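Local coordinates for protein formimidoylglutamase (Bacillus subtilis, PDB 3M1R) that catalyses the manganese-dependent hydrolysis of N-formimidoyl-L-glutamate to L-glutamate and formamide, a late step of histidine degradation, at residues S48-S53 against D129-Y134; S58-T63 against V289-T294. One frame throughout, in Å; residues are numbered along the deposited sequence.

Contact 1. Residues S48-S53 against D129-Y134. With CA (calcium ion), chain B.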
# COMPACT_ATOMS: atom_id res chain seq x y z
N SER D 48 -3.26 -9.85 21.50
CA SER D 48 -2.37 -10.27 20.43
C SER D 48 -0.90 -10.17 20.80
O SER D 48 -0.03 -10.47 19.98
CB SER D 48 -2.65 -9.49 19.14
OG SER D 48 -2.52 -8.09 19.34
N LYS D 49 -0.60 -9.74 22.02
CA LYS D 49 0.80 -9.59 22.42
C LYS D 49 1.44 -10.91 22.82
O LYS D 49 2.66 -11.00 22.97
CB LYS D 49 0.95 -8.52 23.52
CG LYS D 49 1.17 -7.13 22.95
CD LYS D 49 1.02 -6.04 24.00
CE LYS D 49 1.04 -4.67 23.35
NZ LYS D 49 0.67 -3.57 24.30
N SER D 50 0.61 -11.94 22.97
CA SER D 50 1.10 -13.29 23.27
C SER D 50 1.64 -13.98 22.02
O SER D 50 2.38 -14.96 22.11
CB SER D 50 -0.03 -14.14 23.88
OG SER D 50 -1.25 -13.84 23.25
N SER D 51 1.29 -13.43 20.87
CA SER D 51 1.75 -13.95 19.59
C SER D 51 3.27 -14.03 19.49
O SER D 51 3.99 -13.08 19.81
CB SER D 51 1.19 -13.13 18.42
OG SER D 51 -0.22 -13.24 18.32
N ILE D 52 3.74 -15.20 19.06
CA ILE D 52 5.13 -15.39 18.66
C ILE D 52 5.46 -14.31 17.62
O ILE D 52 6.32 -13.46 17.84
CB ILE D 52 5.32 -16.82 18.08
CG1 ILE D 52 5.07 -17.86 19.19
CG2 ILE D 52 6.70 -16.97 17.47
CD1 ILE D 52 4.70 -19.26 18.70
N SER D 53 4.75 -14.35 16.49
CA SER D 53 4.85 -13.33 15.45
C SER D 53 4.48 -11.96 15.99
O SER D 53 3.84 -11.85 17.04
CB SER D 53 3.90 -13.66 14.28
OG SER D 53 4.20 -14.90 13.67
N ASP D 129 -5.66 -13.45 19.39
CA ASP D 129 -4.78 -14.46 18.79
C ASP D 129 -5.10 -15.84 19.35
O ASP D 129 -5.99 -16.00 20.16
CB ASP D 129 -3.31 -14.09 19.00
CG ASP D 129 -2.89 -14.16 20.45
OD1 ASP D 129 -3.53 -14.90 21.23
OD2 ASP D 129 -1.90 -13.46 20.81
N ASN D 130 -4.35 -16.85 18.91
CA ASN D 130 -4.70 -18.22 19.25
C ASN D 130 -4.59 -18.53 20.74
O ASN D 130 -5.24 -19.46 21.23
CB ASN D 130 -3.92 -19.24 18.41
CG ASN D 130 -4.77 -20.45 18.02
OD1 ASN D 130 -4.52 -21.10 17.00
ND2 ASN D 130 -5.80 -20.75 18.84
N SER D 131 -3.80 -17.74 21.45
CA SER D 131 -3.53 -18.05 22.86
C SER D 131 -4.78 -17.97 23.74
O SER D 131 -4.80 -18.55 24.81
CB SER D 131 -2.46 -17.11 23.42
OG SER D 131 -3.02 -15.84 23.67
N ILE D 132 -5.82 -17.26 23.29
CA ILE D 132 -7.01 -17.06 24.12
C ILE D 132 -7.80 -18.35 24.32
O ILE D 132 -8.62 -18.43 25.23
CB ILE D 132 -7.98 -15.97 23.56
CG1 ILE D 132 -8.80 -16.50 22.38
CG2 ILE D 132 -7.20 -14.71 23.15
CD1 ILE D 132 -9.95 -15.57 21.95
N SER D 133 -7.55 -19.34 23.47
CA SER D 133 -8.32 -20.59 23.51
C SER D 133 -8.14 -21.36 24.80
O SER D 133 -9.00 -22.17 25.19
CB SER D 133 -7.98 -21.48 22.31
OG SER D 133 -8.36 -20.85 21.10
N TYR D 134 -7.03 -21.11 25.49
CA TYR D 134 -6.86 -21.74 26.78
C TYR D 134 -7.89 -21.21 27.77
O TYR D 134 -8.62 -21.99 28.39
CB TYR D 134 -5.47 -21.52 27.34
CG TYR D 134 -5.37 -21.89 28.79
CD1 TYR D 134 -5.12 -23.21 29.17
CD2 TYR D 134 -5.53 -20.94 29.79
CE1 TYR D 134 -5.02 -23.56 30.50
CE2 TYR D 134 -5.44 -21.29 31.14
CZ TYR D 134 -5.19 -22.60 31.48
OH TYR D 134 -5.10 -22.96 32.80
CA CA B . -3.01 -22.29 15.61
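An Asx turn just after strand 121-127, beside the metal site of this arginase-family enzyme, meets a type I beta turn running from Ser48 to Ser51, and the carboxylate of Asp129 joins the two. Its OD2 accepts from Ser50 OG at 2.6 Å through the syn lone pair, while Ser51 OG, 3.0 Å from OD2, comes in on the anti side, 28° out of the carboxylate plane. The other oxygen stays with its own segment: Asp129 OD1 takes Ser131 OG at 2.7 Å on its syn side and Ser131 N at 2.9 Å from above the plane, the bond that closes the Asx turn. Four donors thus grip one buried carboxylate and fix its rotation. With CG set between the backbone N and the carbonyl carbon (chi1 68°), OD1 turns back to Ser131 while OD2 faces the serines of 48-53. Asn130 is a ligand of a bound calcium ion, together with Asp153, Asp157 and Asp245, so the Asx turn carries a metal ligand at its middle residue. Helix 100-117 borders the serine cluster, with Ile100 against Ser50 and His104 against Ser131; strand 283-289 packs on Asn130 and Ile132 through Val289, and helix 133-141 runs on from the turn.

Contact 2. Residues S58-T63 against V289-T294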
# COMPACT_ATOMS: atom_id res chain seq x y z
N SER D 58 -5.23 -7.90 17.91
CA SER D 58 -6.01 -7.13 18.87
C SER D 58 -7.02 -6.20 18.14
O SER D 58 -7.95 -5.71 18.76
CB SER D 58 -5.10 -6.34 19.82
OG SER D 58 -4.26 -5.50 19.06
N PHE D 59 -6.84 -5.96 16.85
CA PHE D 59 -7.77 -5.08 16.11
C PHE D 59 -8.92 -5.85 15.44
O PHE D 59 -9.88 -5.24 14.96
CB PHE D 59 -7.02 -4.30 15.02
CG PHE D 59 -6.09 -3.27 15.55
CD1 PHE D 59 -4.74 -3.49 15.57
CD2 PHE D 59 -6.58 -2.07 16.05
CE1 PHE D 59 -3.87 -2.54 16.07
CE2 PHE D 59 -5.71 -1.11 16.55
CZ PHE D 59 -4.35 -1.35 16.56
N ALA D 60 -8.79 -7.17 15.39
CA ALA D 60 -9.76 -8.01 14.70
C ALA D 60 -11.19 -7.90 15.25
O ALA D 60 -12.15 -7.92 14.48
CB ALA D 60 -9.31 -9.46 14.73
N PRO D 61 -11.35 -7.82 16.58
CA PRO D 61 -12.75 -7.76 17.03
C PRO D 61 -13.46 -6.53 16.45
O PRO D 61 -14.61 -6.62 16.04
CB PRO D 61 -12.64 -7.70 18.56
CG PRO D 61 -11.35 -8.37 18.87
CD PRO D 61 -10.41 -8.01 17.70
N GLY D 62 -12.76 -5.40 16.39
CA GLY D 62 -13.31 -4.20 15.78
C GLY D 62 -13.65 -4.39 14.29
O GLY D 62 -14.73 -3.98 13.86
N THR D 63 -12.75 -5.01 13.53
CA THR D 63 -12.97 -5.15 12.09
C THR D 63 -13.94 -6.26 11.75
O THR D 63 -14.70 -6.13 10.81
CB THR D 63 -11.66 -5.33 11.28
OG1 THR D 63 -10.99 -6.55 11.67
CG2 THR D 63 -10.75 -4.13 11.52
N VAL D 289 -10.17 -17.00 15.83
CA VAL D 289 -8.86 -16.46 16.14
C VAL D 289 -8.00 -16.30 14.91
O VAL D 289 -8.30 -16.82 13.83
CB VAL D 289 -8.10 -17.33 17.19
CG1 VAL D 289 -8.81 -17.30 18.53
CG2 VAL D 289 -7.95 -18.77 16.68
N GLU D 290 -6.93 -15.52 15.09
CA GLU D 290 -5.83 -15.38 14.15
C GLU D 290 -6.15 -14.54 12.92
O GLU D 290 -5.44 -14.60 11.92
CB GLU D 290 -5.23 -16.76 13.81
CG GLU D 290 -4.52 -17.40 15.01
CD GLU D 290 -3.23 -16.66 15.46
OE1 GLU D 290 -3.07 -16.37 16.67
OE2 GLU D 290 -2.35 -16.37 14.62
N VAL D 291 -7.19 -13.72 13.01
CA VAL D 291 -7.38 -12.69 12.00
C VAL D 291 -6.50 -11.48 12.30
O VAL D 291 -6.53 -10.94 13.40
CB VAL D 291 -8.85 -12.27 11.92
CG1 VAL D 291 -9.03 -11.09 10.95
CG2 VAL D 291 -9.70 -13.46 11.50
N ASP D 292 -5.72 -11.03 11.32
CA ASP D 292 -4.88 -9.85 11.53
C ASP D 292 -5.18 -8.77 10.47
O ASP D 292 -4.67 -8.80 9.36
CB ASP D 292 -3.40 -10.24 11.56
CG ASP D 292 -2.48 -9.06 11.97
OD1 ASP D 292 -2.93 -7.90 11.96
OD2 ASP D 292 -1.29 -9.33 12.29
N PRO D 293 -6.02 -7.82 10.83
CA PRO D 293 -6.41 -6.75 9.92
C PRO D 293 -5.22 -5.98 9.34
O PRO D 293 -5.35 -5.50 8.21
CB PRO D 293 -7.21 -5.80 10.81
CG PRO D 293 -7.63 -6.63 11.97
CD PRO D 293 -6.59 -7.64 12.18
N THR D 294 -4.10 -5.84 10.07
CA THR D 294 -2.95 -5.06 9.56
C THR D 294 -2.21 -5.84 8.48
O THR D 294 -1.38 -5.29 7.77
CB THR D 294 -1.93 -4.71 10.67
OG1 THR D 294 -1.31 -5.91 11.17
CG2 THR D 294 -2.61 -4.01 11.80
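Thr63 leans on the ring of Pro293, the two side chains crossing at a slant. From its CB, the hydroxyl branch OG1 comes to 3.4 Å from Pro293 CG, a van der Waals touch, and the methyl CG2 lies 4.0 Å from Pro293 CB and equally near its CG. With OG1 between the backbone N and the carbonyl carbon (chi1 63°), both branches reach the proline; the hydroxyl also hydrogen-bonds to Ser302 OG, at the start of helix 300-318. Pro293 CG also touches Ala60 N (3.7 Å) and Phe59 CB (3.9 Å), so the ring rests where a short 3-10 segment leads into helix 60-69. This is where a loop leaving the C-terminal end of strand 283-289, in the parallel sheet of the arginase fold, passes that helix start. An Asx turn shapes the loop here: Asp292 OD1 accepts from Thr294 N and, at 2.7 Å, from Thr294 OG1, both donors reaching it from the same face of the carboxylate. Its other oxygen, OD2, takes the backbone N of Gly56. Deeper in, Ala60 CB lies 3.4 Å from Val291 O and 4.0 Å from Val291 CB. No hydrogen bond crosses between the two segments, and farther out the exposed Phe59 ring meets Thr294 CG2 obliquely, 4.4 Å from its CD1.

From the N terminus the chain leaves strand 39-45, passes 48-53, and enters helix 60-69 through 58-63. It then runs by way of strand 87-93, helix 100-117 and strand 121-127 to 129-134, where contact 1 closes the first loop. Contact 2 closes a longer one, when 289-294 follows strand 283-289. Because 58-63 lies within the first loop and 289-294 beyond it, the two closures cross. Their centres lie about 12 Å apart, and they touch: Asn130 N probably hydrogen-bonds to Glu290 OE1, and Ser48 OG to Ser58 N. Together they join loops following the neighbouring strands 39-45, 121-127 and 283-289 to the start of helix 60-69.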